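Local coordinates for protein R.MvaI (Kocuria varians, PDB 2OA9) that acts as a monomeric restriction endonuclease of the PDDEXK clan, recognising its DNA target asymmetrically and probably cleaving it with metal ions, at residues A83-M86 against L87-Y91. Numbering follows the deposited sequence.
Sequences ANTM and LRNRY
M86 and R90 meet one turn apart on the short helix 83-91. The M86 sulfur sits over the centre of one face of the R90 guanidinium, with SD 3.8 Å from CZ. It also makes a Met-aromatic contact with Y91: SD lies 4.7 Å from the ring centroid, in an oblique approach. With CG anti to the backbone N (chi1 -177°) and the chain bent at its next two torsions, the thioether runs forward along the helix, toward the later residues R90 and Y91. CE of M86 ends 4.1 Å from CD2 of L87. At the edge of the same guanidinium, R90 NH1 donates to Y91 OH at 3.1 Å, close to the guanidinium plane, which probably restrains the turning of the arginine end. An alanine at M86 would remove the sulfur, and the R90 guanidinium would probably lose the cover on that face and become freer to turn. Nearer the start of the helix, N84 OD1 lies 3.5 Å from CD1 of L87, while N84 ND2 is bound by D227. T85 and N89 run side by side, pointing the same way.

Four regular i to i+4 backbone bonds hold these side chains in step. L87 N to A83 O spans 2.9 Å and R90 N to M86 O 2.8 Å; R88 N pairs with N84 O, and N89 N with T85 O.

Outside partners fix the helix in the fold. R88 reaches T225, N100 O and G223 O, and T85 also bonds T225. Y91 OH bonds D145, and its ring meets Y119 edge to face. The helix thus lies between two antiparallel sheets: N84, L87 and R88 pack on strand 207-215, whereas M86, L87 and Y91 touch strand 143-151.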
loop_
_atom_site.group_PDB
_atom_site.type_symbol
_atom_site.label_atom_id
_atom_site.label_comp_id
_atom_site.label_asym_id
_atom_site.label_seq_id
_atom_site.Cartn_x
_atom_site.Cartn_y
_atom_site.Cartn_z
ATOM N N ALA A 83 -16.230 5.292 -15.013
ATOM C CA ALA A 83 -15.455 4.142 -15.450
ATOM C C ALA A 83 -15.773 2.858 -14.665
ATOM O O ALA A 83 -15.880 1.803 -15.269
ATOM C CB ALA A 83 -14.003 4.422 -15.344
ATOM N N ASN A 84 -15.899 2.941 -13.336
ATOM C CA ASN A 84 -16.041 1.697 -12.562
ATOM C C ASN A 84 -17.376 1.008 -12.831
ATOM O O ASN A 84 -17.450 -0.219 -12.954
ATOM C CB ASN A 84 -15.606 1.889 -11.071
ATOM C CG ASN A 84 -14.029 1.786 -10.885
ATOM O OD1 ASN A 84 -13.263 1.509 -11.833
ATOM N ND2 ASN A 84 -13.564 2.003 -9.665
ATOM N N THR A 85 -18.426 1.785 -13.073
ATOM C CA THR A 85 -19.704 1.265 -13.514
ATOM C C THR A 85 -19.646 0.610 -14.887
ATOM O O THR A 85 -20.186 -0.461 -15.104
ATOM C CB THR A 85 -20.770 2.358 -13.497
ATOM O OG1 THR A 85 -20.864 2.902 -12.157
ATOM C CG2 THR A 85 -22.147 1.819 -13.893
ATOM N N MET A 86 -18.950 1.251 -15.842
ATOM C CA MET A 86 -18.775 0.604 -17.147
ATOM C C MET A 86 -18.048 -0.717 -17.024
ATOM O O MET A 86 -18.401 -1.710 -17.648
ATOM C CB MET A 86 -18.037 1.503 -18.128
ATOM C CG MET A 86 -17.890 0.923 -19.523
ATOM S SD MET A 86 -16.413 -0.150 -19.743
ATOM C CE MET A 86 -15.194 1.093 -19.618
ATOM N N LEU A 87 -16.988 -0.739 -16.220
ATOM C CA LEU A 87 -16.162 -1.921 -16.123
ATOM C C LEU A 87 -16.954 -3.084 -15.572
ATOM O O LEU A 87 -16.877 -4.208 -16.060
ATOM C CB LEU A 87 -14.937 -1.684 -15.253
ATOM C CG LEU A 87 -13.855 -0.768 -15.797
ATOM C CD1 LEU A 87 -12.838 -0.478 -14.683
ATOM C CD2 LEU A 87 -13.159 -1.366 -17.014
ATOM N N ARG A 88 -17.739 -2.839 -14.539
ATOM C CA ARG A 88 -18.462 -3.946 -13.949
ATOM C C ARG A 88 -19.553 -4.472 -14.881
ATOM O O ARG A 88 -19.689 -5.683 -15.040
ATOM C CB ARG A 88 -18.980 -3.577 -12.545
ATOM C CG ARG A 88 -20.246 -2.858 -12.468
ATOM C CD ARG A 88 -20.716 -2.621 -11.008
ATOM N NE ARG A 88 -21.822 -1.752 -11.090
ATOM C CZ ARG A 88 -23.081 -2.155 -11.220
ATOM N NH1 ARG A 88 -23.400 -3.453 -11.279
ATOM N NH2 ARG A 88 -24.047 -1.254 -11.342
ATOM N N ASN A 89 -20.294 -3.537 -15.490
ATOM C CA ASN A 89 -21.425 -3.932 -16.315
ATOM C C ASN A 89 -20.932 -4.586 -17.614
ATOM O O ASN A 89 -21.472 -5.603 -18.038
ATOM C CB ASN A 89 -22.323 -2.775 -16.628
ATOM C CG ASN A 89 -23.322 -2.521 -15.511
ATOM O OD1 ASN A 89 -23.576 -3.424 -14.758
ATOM N ND2 ASN A 89 -23.815 -1.316 -15.383
ATOM N N ARG A 90 -19.894 -4.036 -18.228
ATOM C CA ARG A 90 -19.423 -4.543 -19.515
ATOM C C ARG A 90 -18.581 -5.804 -19.348
ATOM O O ARG A 90 -18.809 -6.793 -20.033
ATOM C CB ARG A 90 -18.655 -3.481 -20.297
ATOM C CG ARG A 90 -18.268 -3.936 -21.683
ATOM C CD ARG A 90 -17.455 -2.950 -22.445
ATOM N NE ARG A 90 -18.176 -1.721 -22.750
ATOM C CZ ARG A 90 -17.575 -0.653 -23.274
ATOM N NH1 ARG A 90 -16.271 -0.656 -23.517
ATOM N NH2 ARG A 90 -18.274 0.449 -23.514
ATOM N N TYR A 91 -17.608 -5.780 -18.441
ATOM C CA TYR A 91 -16.594 -6.839 -18.350
ATOM C C TYR A 91 -16.753 -7.756 -17.143
ATOM O O TYR A 91 -16.065 -8.764 -17.056
ATOM C CB TYR A 91 -15.172 -6.265 -18.363
ATOM C CG TYR A 91 -14.887 -5.327 -19.512
ATOM C CD1 TYR A 91 -14.410 -4.028 -19.263
ATOM C CD2 TYR A 91 -15.064 -5.700 -20.831
ATOM C CE1 TYR A 91 -14.171 -3.135 -20.307
ATOM C CE2 TYR A 91 -14.801 -4.831 -21.864
ATOM C CZ TYR A 91 -14.362 -3.517 -21.613
ATOM O OH TYR A 91 -14.128 -2.645 -22.633
#